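Local coordinates for protein peptide ABC transporter permease (Staphylococcus hominis, PDB 6EXS) that is a POT-family transporter of the major facilitator superfamily that binds a thioalcohol-conjugated peptide, a malodour precursor, and probably carries it across the bacterial membrane, at residues K286-I289 and P290-L294; Q361-L364 and A365-F368; L458-T461 and N462-I465; S248-L251 and I252-T255; L139-E142 and N143-R146. One frame throughout, in Å; residues are numbered along the deposited sequence.

Interaction 1. Residues K286-I289 and P290-L294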
loop_
_atom_site.group_PDB
_atom_site.type_symbol
_atom_site.label_atom_id
_atom_site.label_comp_id
_atom_site.label_asym_id
_atom_site.label_seq_id
_atom_site.Cartn_x
_atom_site.Cartn_y
_atom_site.Cartn_z
ATOM N N LYS A 286 -5.696 -17.708 -15.808
ATOM C CA LYS A 286 -5.511 -18.838 -14.891
ATOM C C LYS A 286 -4.038 -18.987 -14.475
ATOM O O LYS A 286 -3.761 -19.426 -13.357
ATOM C CB LYS A 286 -6.122 -20.153 -15.423
ATOM C CG LYS A 286 -5.628 -20.615 -16.786
ATOM C CD LYS A 286 -6.140 -22.009 -17.106
ATOM C CE LYS A 286 -5.676 -22.513 -18.451
ATOM N NZ LYS A 286 -6.615 -22.133 -19.537
ATOM N N ALA A 287 -3.105 -18.554 -15.351
ATOM C CA ALA A 287 -1.665 -18.551 -15.089
ATOM C C ALA A 287 -1.303 -17.518 -14.010
ATOM O O ALA A 287 -0.267 -17.667 -13.364
ATOM C CB ALA A 287 -0.900 -18.252 -16.366
ATOM N N PHE A 288 -2.157 -16.479 -13.823
ATOM C CA PHE A 288 -1.958 -15.427 -12.827
ATOM C C PHE A 288 -2.398 -15.845 -11.415
ATOM O O PHE A 288 -1.843 -15.332 -10.442
ATOM C CB PHE A 288 -2.609 -14.088 -13.249
ATOM C CG PHE A 288 -2.090 -12.903 -12.452
ATOM C CD1 PHE A 288 -0.918 -12.255 -12.820
ATOM C CD2 PHE A 288 -2.752 -12.468 -11.305
ATOM C CE1 PHE A 288 -0.420 -11.188 -12.061
ATOM C CE2 PHE A 288 -2.252 -11.406 -10.545
ATOM C CZ PHE A 288 -1.092 -10.768 -10.931
ATOM N N ILE A 289 -3.382 -16.768 -11.301
ATOM C CA ILE A 289 -3.901 -17.293 -10.026
ATOM C C ILE A 289 -2.740 -17.717 -9.070
ATOM O O ILE A 289 -2.739 -17.207 -7.949
ATOM C CB ILE A 289 -4.984 -18.401 -10.228
ATOM C CG1 ILE A 289 -6.277 -17.796 -10.810
ATOM C CG2 ILE A 289 -5.275 -19.160 -8.928
ATOM C CD1 ILE A 289 -7.213 -18.782 -11.543
ATOM N N PRO A 290 -1.728 -18.559 -9.466
ATOM C CA PRO A 290 -0.633 -18.884 -8.524
ATOM C C PRO A 290 0.196 -17.661 -8.140
ATOM O O PRO A 290 0.605 -17.557 -6.980
ATOM C CB PRO A 290 0.207 -19.913 -9.284
ATOM C CG PRO A 290 -0.676 -20.424 -10.358
ATOM C CD PRO A 290 -1.536 -19.276 -10.744
ATOM N N LEU A 291 0.410 -16.719 -9.105
ATOM C CA LEU A 291 1.127 -15.452 -8.885
ATOM C C LEU A 291 0.353 -14.563 -7.879
ATOM O O LEU A 291 0.983 -13.808 -7.132
ATOM C CB LEU A 291 1.356 -14.693 -10.211
ATOM C CG LEU A 291 2.301 -15.330 -11.237
ATOM C CD1 LEU A 291 2.076 -14.746 -12.613
ATOM C CD2 LEU A 291 3.748 -15.130 -10.862
ATOM N N PHE A 292 -1.007 -14.673 -7.853
ATOM C CA PHE A 292 -1.868 -13.943 -6.918
ATOM C C PHE A 292 -1.635 -14.449 -5.475
ATOM O O PHE A 292 -1.494 -13.628 -4.565
ATOM C CB PHE A 292 -3.368 -14.023 -7.304
ATOM C CG PHE A 292 -4.237 -13.148 -6.424
ATOM C CD1 PHE A 292 -4.723 -13.618 -5.205
ATOM C CD2 PHE A 292 -4.520 -11.834 -6.785
ATOM C CE1 PHE A 292 -5.457 -12.784 -4.358
ATOM C CE2 PHE A 292 -5.257 -11.002 -5.936
ATOM C CZ PHE A 292 -5.713 -11.480 -4.726
ATOM N N ILE A 293 -1.598 -15.791 -5.286
ATOM C CA ILE A 293 -1.334 -16.460 -4.005
ATOM C C ILE A 293 0.082 -16.068 -3.530
ATOM O O ILE A 293 0.215 -15.574 -2.409
ATOM C CB ILE A 293 -1.535 -18.013 -4.076
ATOM C CG1 ILE A 293 -2.852 -18.426 -4.799
ATOM C CG2 ILE A 293 -1.424 -18.676 -2.693
ATOM C CD1 ILE A 293 -4.232 -17.942 -4.179
ATOM N N LEU A 294 1.113 -16.227 -4.397
ATOM C CA LEU A 294 2.496 -15.866 -4.081
ATOM C C LEU A 294 2.621 -14.400 -3.670
ATOM O O LEU A 294 3.299 -14.107 -2.673
ATOM C CB LEU A 294 3.466 -16.197 -5.235
ATOM C CG LEU A 294 3.769 -17.688 -5.521
ATOM C CD1 LEU A 294 4.775 -17.825 -6.644
ATOM C CD2 LEU A 294 4.301 -18.414 -4.299
#
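A proline kink in helix 279-302 sets the ring of Pro290 against the carbonyls of the turn before it. Its nitrogen carries no hydrogen for the oxygen of Lys286, and the ring carbon Pro290 CD occupies the place instead, 3.4 Å from Lys286 O. The same methylene also lies 3.3 Å from Ala287 O. Beyond the kink i to i+4 bonds are found again: Phe292 N donates to Phe288 O at 2.8 Å, though bent (138°), and Ile293 N reaches Ile289 O at 3.2 Å. A weak second bond runs from Phe292 N to Ile289 O. Phe288 has CG swung beside its carbonyl carbon (chi1 -163°), which lays the ring alongside the next turn, where Leu291 CB stands over one face, off-centre. Farther out, Phe288 CD1 and Leu291 CD1 meet at 3.9 Å, the two side chains crossing at about a right angle. Phe288 CE2 approaches the edge of the Phe292 ring. Both aromatic residues pack on helix 430-451, Phe288 against Met433 and Val436 and Phe292 against Leu439 and Thr440, while Leu291 meets Leu364 and Phe368 of helix 364-389. Pro290 and Ile293 rest on Ile478 and Ile474 of helix 460-479.

Interaction 2. Residues Q361-L364 and A365-F368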
loop_
_atom_site.group_PDB
_atom_site.type_symbol
_atom_site.label_atom_id
_atom_site.label_comp_id
_atom_site.label_asym_id
_atom_site.label_seq_id
_atom_site.Cartn_x
_atom_site.Cartn_y
_atom_site.Cartn_z
ATOM N N GLN A 361 17.171 -14.525 -18.026
ATOM C CA GLN A 361 16.692 -14.075 -16.711
ATOM C C GLN A 361 15.560 -14.958 -16.133
ATOM O O GLN A 361 14.834 -15.579 -16.921
ATOM C CB GLN A 361 16.283 -12.581 -16.755
ATOM C CG GLN A 361 14.914 -12.276 -17.366
ATOM C CD GLN A 361 14.551 -10.830 -17.157
ATOM O OE1 GLN A 361 14.002 -10.448 -16.124
ATOM N NE2 GLN A 361 14.883 -9.982 -18.115
ATOM N N PRO A 362 15.377 -15.022 -14.781
ATOM C CA PRO A 362 14.282 -15.838 -14.233
ATOM C C PRO A 362 12.909 -15.320 -14.644
ATOM O O PRO A 362 12.729 -14.116 -14.852
ATOM C CB PRO A 362 14.479 -15.736 -12.717
ATOM C CG PRO A 362 15.224 -14.482 -12.515
ATOM C CD PRO A 362 16.139 -14.368 -13.696
ATOM N N SER A 363 11.945 -16.244 -14.764
ATOM C CA SER A 363 10.568 -15.944 -15.146
ATOM C C SER A 363 9.782 -15.260 -14.017
ATOM O O SER A 363 10.265 -15.158 -12.885
ATOM C CB SER A 363 9.862 -17.215 -15.604
ATOM O OG SER A 363 9.637 -18.119 -14.535
ATOM N N LEU A 364 8.564 -14.792 -14.344
ATOM C CA LEU A 364 7.623 -14.129 -13.440
ATOM C C LEU A 364 7.363 -15.007 -12.204
ATOM O O LEU A 364 7.459 -14.531 -11.070
ATOM C CB LEU A 364 6.306 -13.883 -14.204
ATOM C CG LEU A 364 5.743 -12.466 -14.219
ATOM C CD1 LEU A 364 4.887 -12.246 -15.449
ATOM C CD2 LEU A 364 4.913 -12.202 -12.984
ATOM N N ALA A 365 7.091 -16.308 -12.448
ATOM C CA ALA A 365 6.814 -17.331 -11.441
ATOM C C ALA A 365 8.007 -17.584 -10.525
ATOM O O ALA A 365 7.805 -17.696 -9.324
ATOM C CB ALA A 365 6.367 -18.623 -12.113
ATOM N N ILE A 366 9.239 -17.657 -11.078
ATOM C CA ILE A 366 10.469 -17.868 -10.304
ATOM C C ILE A 366 10.770 -16.632 -9.422
ATOM O O ILE A 366 11.046 -16.803 -8.233
ATOM C CB ILE A 366 11.674 -18.312 -11.191
ATOM C CG1 ILE A 366 11.367 -19.634 -11.927
ATOM C CG2 ILE A 366 12.969 -18.458 -10.371
ATOM C CD1 ILE A 366 12.239 -19.922 -13.205
ATOM N N LYS A 367 10.668 -15.404 -9.997
ATOM C CA LYS A 367 10.901 -14.123 -9.306
ATOM C C LYS A 367 9.976 -13.949 -8.101
ATOM O O LYS A 367 10.447 -13.563 -7.029
ATOM C CB LYS A 367 10.751 -12.934 -10.265
ATOM C CG LYS A 367 11.924 -12.733 -11.212
ATOM C CD LYS A 367 11.760 -11.448 -11.999
ATOM C CE LYS A 367 12.815 -11.253 -13.050
ATOM N NZ LYS A 367 12.656 -9.943 -13.723
ATOM N N PHE A 368 8.667 -14.265 -8.278
ATOM C CA PHE A 368 7.635 -14.224 -7.233
ATOM C C PHE A 368 7.919 -15.246 -6.138
ATOM O O PHE A 368 7.773 -14.934 -4.956
ATOM C CB PHE A 368 6.251 -14.481 -7.836
ATOM C CG PHE A 368 5.469 -13.230 -8.146
ATOM C CD1 PHE A 368 5.900 -12.345 -9.132
ATOM C CD2 PHE A 368 4.280 -12.955 -7.485
ATOM C CE1 PHE A 368 5.174 -11.187 -9.421
ATOM C CE2 PHE A 368 3.550 -11.804 -7.779
ATOM C CZ PHE A 368 3.999 -10.929 -8.747
#
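Two torsion patterns bring Gln361 and Lys367 together: Gln361 folds its CG in between the backbone N and the carbonyl carbon (chi1 79°), whereas Lys367 starts beside its own backbone N and runs fully extended back toward the loop. The ammonium nitrogen Lys367 NZ then donates to Gln361 OE1 at 2.8 Å, arriving almost in line with the amide C=O bond. On its way the lysine chain crosses Pro362 at about a right angle, with Pro362 CG and Lys367 CG 4.0 Å apart. Near the end of the chain, Lys367 CE comes within 3.4 Å of Pro362 O. Outside the segment, Gly358 O accepts from Gln361 NE2, which fixes the rotation of the amide, and Trp354 makes a cation-pi contact with Lys367. These groups gather at the first turn of helix 364-389, where Ser363 holds the N-cap position. Lys367 N donates to Ser363 O at 2.9 Å in a nearly straight bond (169°); Phe368 N follows with Leu364 O at 3.1 Å. The hydroxyl Ser363 OG leans on the end of Ile366, 3.4 Å from CD1, and Pro362 CB touches the other branch of that residue, Ile366 CG2. Leu364 and Phe368 run alongside each other in the same direction, Leu364 CD2 lying 3.7 Å from Phe368 CE1, and both pack on Thr416 of helix 396-418.

Interaction 3. Residues L458-T461 and N462-I465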
loop_
_atom_site.group_PDB
_atom_site.type_symbol
_atom_site.label_atom_id
_atom_site.label_comp_id
_atom_site.label_asym_id
_atom_site.label_seq_id
_atom_site.Cartn_x
_atom_site.Cartn_y
_atom_site.Cartn_z
ATOM N N LEU A 458 -1.333 -18.346 19.917
ATOM C CA LEU A 458 -0.184 -19.128 19.441
ATOM C C LEU A 458 1.132 -18.794 20.141
ATOM O O LEU A 458 1.987 -19.668 20.287
ATOM C CB LEU A 458 0.016 -19.006 17.914
ATOM C CG LEU A 458 -1.083 -19.515 16.975
ATOM C CD1 LEU A 458 -0.743 -19.174 15.533
ATOM C CD2 LEU A 458 -1.297 -21.026 17.101
ATOM N N GLY A 459 1.290 -17.538 20.537
ATOM C CA GLY A 459 2.528 -17.032 21.111
ATOM C C GLY A 459 3.263 -16.343 19.979
ATOM O O GLY A 459 3.335 -16.894 18.872
ATOM N N GLN A 460 3.772 -15.118 20.227
ATOM C CA GLN A 460 4.447 -14.271 19.237
ATOM C C GLN A 460 5.539 -15.001 18.423
ATOM O O GLN A 460 5.560 -14.862 17.196
ATOM C CB GLN A 460 4.983 -12.985 19.893
ATOM C CG GLN A 460 5.598 -11.964 18.935
ATOM C CD GLN A 460 4.644 -11.277 17.987
ATOM O OE1 GLN A 460 4.298 -11.806 16.923
ATOM N NE2 GLN A 460 4.285 -10.038 18.298
ATOM N N THR A 461 6.410 -15.785 19.086
ATOM C CA THR A 461 7.487 -16.543 18.426
ATOM C C THR A 461 6.963 -17.685 17.557
ATOM O O THR A 461 7.474 -17.892 16.453
ATOM C CB THR A 461 8.533 -17.033 19.428
ATOM O OG1 THR A 461 7.860 -17.644 20.529
ATOM C CG2 THR A 461 9.432 -15.919 19.913
ATOM N N ASN A 462 5.957 -18.433 18.054
ATOM C CA ASN A 462 5.342 -19.536 17.314
ATOM C C ASN A 462 4.586 -18.989 16.118
ATOM O O ASN A 462 4.555 -19.649 15.080
ATOM C CB ASN A 462 4.409 -20.357 18.196
ATOM C CG ASN A 462 5.041 -21.010 19.402
ATOM O OD1 ASN A 462 6.261 -20.983 19.617
ATOM N ND2 ASN A 462 4.202 -21.617 20.226
ATOM N N TYR A 463 4.010 -17.765 16.252
ATOM C CA TYR A 463 3.294 -17.051 15.188
ATOM C C TYR A 463 4.242 -16.749 13.994
ATOM O O TYR A 463 3.865 -17.011 12.858
ATOM C CB TYR A 463 2.646 -15.774 15.759
ATOM C CG TYR A 463 2.060 -14.820 14.735
ATOM C CD1 TYR A 463 2.830 -13.790 14.192
ATOM C CD2 TYR A 463 0.715 -14.891 14.372
ATOM C CE1 TYR A 463 2.289 -12.886 13.279
ATOM C CE2 TYR A 463 0.156 -13.974 13.480
ATOM C CZ TYR A 463 0.952 -12.982 12.925
ATOM O OH TYR A 463 0.424 -12.076 12.043
ATOM N N PHE A 464 5.460 -16.233 14.256
ATOM C CA PHE A 464 6.461 -15.947 13.224
ATOM C C PHE A 464 6.906 -17.230 12.512
ATOM O O PHE A 464 7.046 -17.219 11.286
ATOM C CB PHE A 464 7.694 -15.222 13.806
ATOM C CG PHE A 464 7.512 -13.783 14.239
ATOM C CD1 PHE A 464 7.039 -12.825 13.350
ATOM C CD2 PHE A 464 7.911 -13.365 15.502
ATOM C CE1 PHE A 464 6.895 -11.493 13.745
ATOM C CE2 PHE A 464 7.784 -12.028 15.890
ATOM C CZ PHE A 464 7.265 -11.104 15.015
ATOM N N ILE A 465 7.104 -18.334 13.271
ATOM C CA ILE A 465 7.516 -19.624 12.714
ATOM C C ILE A 465 6.380 -20.234 11.875
ATOM O O ILE A 465 6.637 -20.658 10.749
ATOM C CB ILE A 465 8.096 -20.592 13.796
ATOM C CG1 ILE A 465 9.324 -19.958 14.492
ATOM C CG2 ILE A 465 8.478 -21.965 13.194
ATOM C CD1 ILE A 465 9.602 -20.462 15.914
#
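Gly459 and Tyr463 are joined by the first backbone bond of helix 460-479, Tyr463 N to Gly459 O at 2.8 Å. It is followed by Phe464 N to Gln460 O at 3.2 Å and by Ile465 N to Thr461 O, with the donors of these later two tilted out of the carbonyl planes. Gly459 itself has a positive phi of 98°, a conformation that a residue without CB takes up without pressing on the carbonyl oxygen of Leu458. In this way one glycine ends the short helix 455-458 and serves as N-cap of the long transmembrane helix that follows. The side chain of Asn462 folds back over this junction, its CB 3.3 Å from Leu458 O and its amide nitrogen ND2 at 3.0 Å from the same oxygen. Gln460 reaches the opposite way. Its CG is anti to the backbone N, and a bend at chi2 (68°) brings the amide nearly parallel to the Phe464 ring, the planes 16° apart. Gln460 OE1 lies above one face near the rim, 3.6 Å from Phe464 CZ, while the methylene Gln460 CG meets Phe464 CE2 at 3.7 Å. The same oxygen approaches the Tyr463 ring obliquely, 3.7 Å from CD1. Tyr312 and Tyr379 each make edge-to-face contacts with Phe464, and Gln304 is hydrogen-bonded to Tyr463 OH. From the side chain of Phe464 the bound conjugated peptide is about 10 Å away.

Interaction 4. Residues S248-L251 and I252-T255. Unlike the reference sequence in segment 248-251: Asp250 (reference Asn). With OLC ((2R)-2,3-dihydroxypropyl (9Z)-octadec-9-enoate), chain N.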
loop_
_atom_site.group_PDB
_atom_site.type_symbol
_atom_site.label_atom_id
_atom_site.label_comp_id
_atom_site.label_asym_id
_atom_site.label_seq_id
_atom_site.Cartn_x
_atom_site.Cartn_y
_atom_site.Cartn_z
ATOM N N SER A 248 -18.207 -2.693 17.558
ATOM C CA SER A 248 -16.805 -3.008 17.813
ATOM C C SER A 248 -16.042 -2.970 16.493
ATOM O O SER A 248 -16.669 -2.956 15.427
ATOM C CB SER A 248 -16.694 -4.401 18.428
ATOM O OG SER A 248 -17.232 -5.403 17.579
ATOM N N PHE A 249 -14.689 -2.992 16.559
ATOM C CA PHE A 249 -13.859 -3.009 15.353
ATOM C C PHE A 249 -14.004 -4.320 14.560
ATOM O O PHE A 249 -13.789 -4.313 13.352
ATOM C CB PHE A 249 -12.381 -2.665 15.637
ATOM C CG PHE A 249 -11.665 -2.277 14.366
ATOM C CD1 PHE A 249 -11.940 -1.066 13.736
ATOM C CD2 PHE A 249 -10.784 -3.157 13.749
ATOM C CE1 PHE A 249 -11.331 -0.737 12.529
ATOM C CE2 PHE A 249 -10.170 -2.822 12.541
ATOM C CZ PHE A 249 -10.443 -1.612 11.946
ATOM N N ASP A 250 -14.425 -5.420 15.229
ATOM C CA ASP A 250 -14.685 -6.727 14.618
ATOM C C ASP A 250 -15.725 -6.611 13.502
ATOM O O ASP A 250 -15.617 -7.344 12.524
ATOM C CB ASP A 250 -15.140 -7.758 15.663
ATOM C CG ASP A 250 -14.080 -8.207 16.650
ATOM O OD1 ASP A 250 -12.879 -7.977 16.381
ATOM O OD2 ASP A 250 -14.448 -8.824 17.674
ATOM N N LEU A 251 -16.701 -5.664 13.624
ATOM C CA LEU A 251 -17.702 -5.405 12.585
ATOM C C LEU A 251 -16.974 -4.986 11.305
ATOM O O LEU A 251 -17.294 -5.503 10.233
ATOM C CB LEU A 251 -18.703 -4.311 13.016
ATOM C CG LEU A 251 -19.835 -4.003 12.009
ATOM C CD1 LEU A 251 -21.137 -4.679 12.405
ATOM C CD2 LEU A 251 -20.044 -2.505 11.854
ATOM N N ILE A 252 -15.974 -4.085 11.433
ATOM C CA ILE A 252 -15.167 -3.579 10.323
ATOM C C ILE A 252 -14.213 -4.666 9.824
ATOM O O ILE A 252 -14.244 -4.986 8.643
ATOM C CB ILE A 252 -14.413 -2.251 10.673
ATOM C CG1 ILE A 252 -15.271 -1.269 11.533
ATOM C CG2 ILE A 252 -13.841 -1.564 9.418
ATOM C CD1 ILE A 252 -16.580 -0.677 10.905
ATOM N N SER A 253 -13.386 -5.242 10.721
ATOM C CA SER A 253 -12.381 -6.257 10.390
ATOM C C SER A 253 -12.965 -7.506 9.719
ATOM O O SER A 253 -12.331 -8.032 8.803
ATOM C CB SER A 253 -11.523 -6.617 11.603
ATOM O OG SER A 253 -12.174 -7.518 12.483
ATOM N N ASN A 254 -14.171 -7.951 10.129
ATOM C CA ASN A 254 -14.840 -9.105 9.508
ATOM C C ASN A 254 -15.377 -8.761 8.118
ATOM O O ASN A 254 -15.234 -9.570 7.203
ATOM C CB ASN A 254 -15.948 -9.662 10.389
ATOM C CG ASN A 254 -15.457 -10.298 11.664
ATOM O OD1 ASN A 254 -14.359 -10.864 11.733
ATOM N ND2 ASN A 254 -16.275 -10.223 12.700
ATOM N N THR A 255 -15.960 -7.550 7.956
ATOM C CA THR A 255 -16.489 -7.049 6.678
ATOM C C THR A 255 -15.364 -6.979 5.633
ATOM O O THR A 255 -15.523 -7.493 4.525
ATOM C CB THR A 255 -17.192 -5.689 6.890
ATOM O OG1 THR A 255 -18.312 -5.868 7.754
ATOM C CG2 THR A 255 -17.648 -5.043 5.584
HETATM C C24 OLC N . -12.044 1.021 19.290
HETATM C C5 OLC N . -16.989 3.550 12.423
HETATM C C4 OLC N . -16.059 2.498 13.009
HETATM C C3 OLC N . -16.206 2.325 14.511
HETATM C C2 OLC N . -15.274 1.273 15.103
HETATM C C21 OLC N . -14.323 0.249 18.538
HETATM C C1 OLC N . -15.404 1.134 16.595
HETATM C C22 OLC N . -13.537 1.242 19.366
HETATM O O19 OLC N . -16.390 1.421 17.226
HETATM O O25 OLC N . -11.658 -0.076 20.106
HETATM O O23 OLC N . -13.855 2.585 18.994
HETATM O O20 OLC N . -14.279 0.646 17.144
#
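Phe249 and Ile252 pack together in the first turn of helix 249-273. With helix 217-243 this helix follows the first six long helices of the chain, consistent with the extra helical hairpin that links the two six-helix bundles in bacterial POT transporters. Hydrogen bonds set the helix going. Ser253 N meets Phe249 O at 2.8 Å, close to straight (173°), and Asn254 N bonds to Asp250 O at 2.9 Å from a position tilted out of the carbonyl plane. Leu251 O is gripped twice by one residue. Thr255 OG1 donates its proton to Leu251 O at 2.7 Å, so that the threonine hydroxyl folds back onto its own helix. Thr255 N bonds to Leu251 O more weakly, at 3.3 Å. Asp250, an asparagine in the reference sequence, forms a salt bridge through OD1 with Lys453. Among the apolar contacts, a CH-pi interaction leads: Ile252 CB stands over one face of the Phe249 ring, 4.2 Å from its centroid and 21° off the normal. Chi1 of -162° carries the Phe249 ring toward the next turn, where this meeting takes place. Ser253 CB meets it obliquely, 4.1 Å from Phe249 CE2. Ser61, Ile62 and Val65 of helix 56-72 pack on the same phenylalanine. The monoolein lipid comes last, with its C2 at the edge of the Phe249 ring. Farther down the acyl chain, lipid atom C4 lies 3.8 Å from the terminal methyl Ile252 CD1.

Interaction 5. Residues L139-E142 and N143-R146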
loop_
_atom_site.group_PDB
_atom_site.type_symbol
_atom_site.label_atom_id
_atom_site.label_comp_id
_atom_site.label_asym_id
_atom_site.label_seq_id
_atom_site.Cartn_x
_atom_site.Cartn_y
_atom_site.Cartn_z
ATOM N N LEU A 139 0.903 11.805 -19.950
ATOM C CA LEU A 139 1.809 12.914 -20.267
ATOM C C LEU A 139 2.702 12.523 -21.446
ATOM O O LEU A 139 3.311 13.403 -22.056
ATOM C CB LEU A 139 2.731 13.240 -19.066
ATOM C CG LEU A 139 2.152 13.812 -17.780
ATOM C CD1 LEU A 139 3.261 14.071 -16.796
ATOM C CD2 LEU A 139 1.384 15.097 -18.034
ATOM N N TYR A 140 2.820 11.202 -21.727
ATOM C CA TYR A 140 3.646 10.635 -22.799
ATOM C C TYR A 140 2.823 10.237 -24.032
ATOM O O TYR A 140 1.859 9.483 -23.888
ATOM C CB TYR A 140 4.428 9.398 -22.301
ATOM C CG TYR A 140 5.368 9.684 -21.153
ATOM C CD1 TYR A 140 4.922 9.629 -19.831
ATOM C CD2 TYR A 140 6.700 10.024 -21.383
ATOM C CE1 TYR A 140 5.768 9.942 -18.771
ATOM C CE2 TYR A 140 7.563 10.310 -20.328
ATOM C CZ TYR A 140 7.089 10.275 -19.024
ATOM O OH TYR A 140 7.919 10.551 -17.975
ATOM N N PRO A 141 3.239 10.635 -25.256
ATOM C CA PRO A 141 2.514 10.195 -26.466
ATOM C C PRO A 141 2.494 8.667 -26.627
ATOM O O PRO A 141 3.258 7.978 -25.951
ATOM C CB PRO A 141 3.281 10.877 -27.603
ATOM C CG PRO A 141 3.997 12.009 -26.961
ATOM C CD PRO A 141 4.365 11.517 -25.605
ATOM N N GLU A 142 1.604 8.143 -27.502
ATOM C CA GLU A 142 1.384 6.707 -27.735
ATOM C C GLU A 142 2.679 5.860 -27.858
ATOM O O GLU A 142 2.852 4.921 -27.075
ATOM C CB GLU A 142 0.435 6.443 -28.932
ATOM C CG GLU A 142 0.729 7.221 -30.213
ATOM C CD GLU A 142 -0.001 6.800 -31.483
ATOM O OE1 GLU A 142 0.535 7.059 -32.586
ATOM O OE2 GLU A 142 -1.109 6.225 -31.383
ATOM N N ASN A 143 3.583 6.192 -28.797
ATOM C CA ASN A 143 4.797 5.399 -29.031
ATOM C C ASN A 143 6.042 5.828 -28.212
ATOM O O ASN A 143 7.134 5.310 -28.475
ATOM C CB ASN A 143 5.119 5.355 -30.539
ATOM C CG ASN A 143 4.130 4.550 -31.354
ATOM O OD1 ASN A 143 3.246 5.095 -32.016
ATOM N ND2 ASN A 143 4.262 3.232 -31.339
ATOM N N ASP A 144 5.881 6.719 -27.204
ATOM C CA ASP A 144 6.989 7.223 -26.383
ATOM C C ASP A 144 7.604 6.153 -25.463
ATOM O O ASP A 144 6.923 5.596 -24.601
ATOM C CB ASP A 144 6.586 8.482 -25.591
ATOM C CG ASP A 144 7.726 9.439 -25.280
ATOM O OD1 ASP A 144 8.814 8.967 -24.920
ATOM O OD2 ASP A 144 7.509 10.661 -25.343
ATOM N N THR A 145 8.914 5.895 -25.668
ATOM C CA THR A 145 9.751 4.917 -24.959
ATOM C C THR A 145 10.126 5.355 -23.548
ATOM O O THR A 145 10.459 4.505 -22.722
ATOM C CB THR A 145 11.039 4.635 -25.761
ATOM O OG1 THR A 145 11.716 5.868 -26.028
ATOM C CG2 THR A 145 10.785 3.869 -27.053
ATOM N N ARG A 146 10.112 6.675 -23.279
ATOM C CA ARG A 146 10.472 7.266 -21.975
ATOM C C ARG A 146 9.528 6.906 -20.813
ATOM O O ARG A 146 9.947 7.017 -19.656
ATOM C CB ARG A 146 10.553 8.806 -22.066
ATOM C CG ARG A 146 11.522 9.379 -23.092
ATOM C CD ARG A 146 11.428 10.890 -23.081
ATOM N NE ARG A 146 10.126 11.370 -23.541
ATOM C CZ ARG A 146 9.717 12.631 -23.462
ATOM N NH1 ARG A 146 10.495 13.553 -22.910
ATOM N NH2 ARG A 146 8.527 12.983 -23.941
#
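Asp144 begins its contact at CB, which lies 4.0 Å from Tyr140 CB and 3.4 Å from Pro141 O. With chi1 nearer trans than any other well (-151°), the carboxylate is carried back toward Tyr140 and Pro141. Carbon CG comes to the edge of the Tyr140 ring, near its plane, and the carboxylate stands almost perpendicular to that ring (88°). At the tip the two oxygens part company. Asp144 OD2 touches the ring carbon Pro141 CD at 3.3 Å and takes a bond from Arg146 NH2 at 2.9 Å. Asp144 OD1 accepts twice from one face of its plane: on the syn side from Arg146 NE at 3.1 Å, and on the anti side from Arg146 N, also at 3.1 Å. The latter is a capping bond at the approach to helix 147-174, while the former completes a side-on, two-nitrogen salt bridge. The backbone behind this is a type I beta turn from Pro141 to Asp144, closed by Asp144 N to Pro141 O at 3.2 Å, with the donor well above the carbonyl plane. Tyr140 also meets the arginine, its CE2 3.8 Å from Arg146 CB and over one guanidinium face, the two planes steeply inclined. Gly13 O and Gln8 O bind Arg146 NH1, and His14 ND1 is hydrogen-bonded to Tyr140 OH, joining the loop between helices 110-137 and 147-174 to the N-terminal segment. With three good N-H donors and a guanidinium charge on it, the carboxylate of Asp144 would be expected to stay ionised.

Along the chain the order is interaction 5, 4, 1, 2 and 3. Interactions 1 and 2 are neighbours, with centres 12 Å apart: helices 279-302 and 364-389 meet there, Leu294 CD1 lying 3.8 Å from Phe368 CB. Interaction 3, on helix 460-479, is centred about 27 Å from interaction 1 and about 24 Å from interaction 4. Interaction 5, in the loop between helices 110-137 and 147-174, lies on the opposite side of the chain's centre from interactions 3 and 4, its centre about 49 and 45 Å from theirs. All five are local: four shape helix starts or approaches and interaction 1 a kink in this mostly helical transporter, with only interactions 1 and 2 in direct touch.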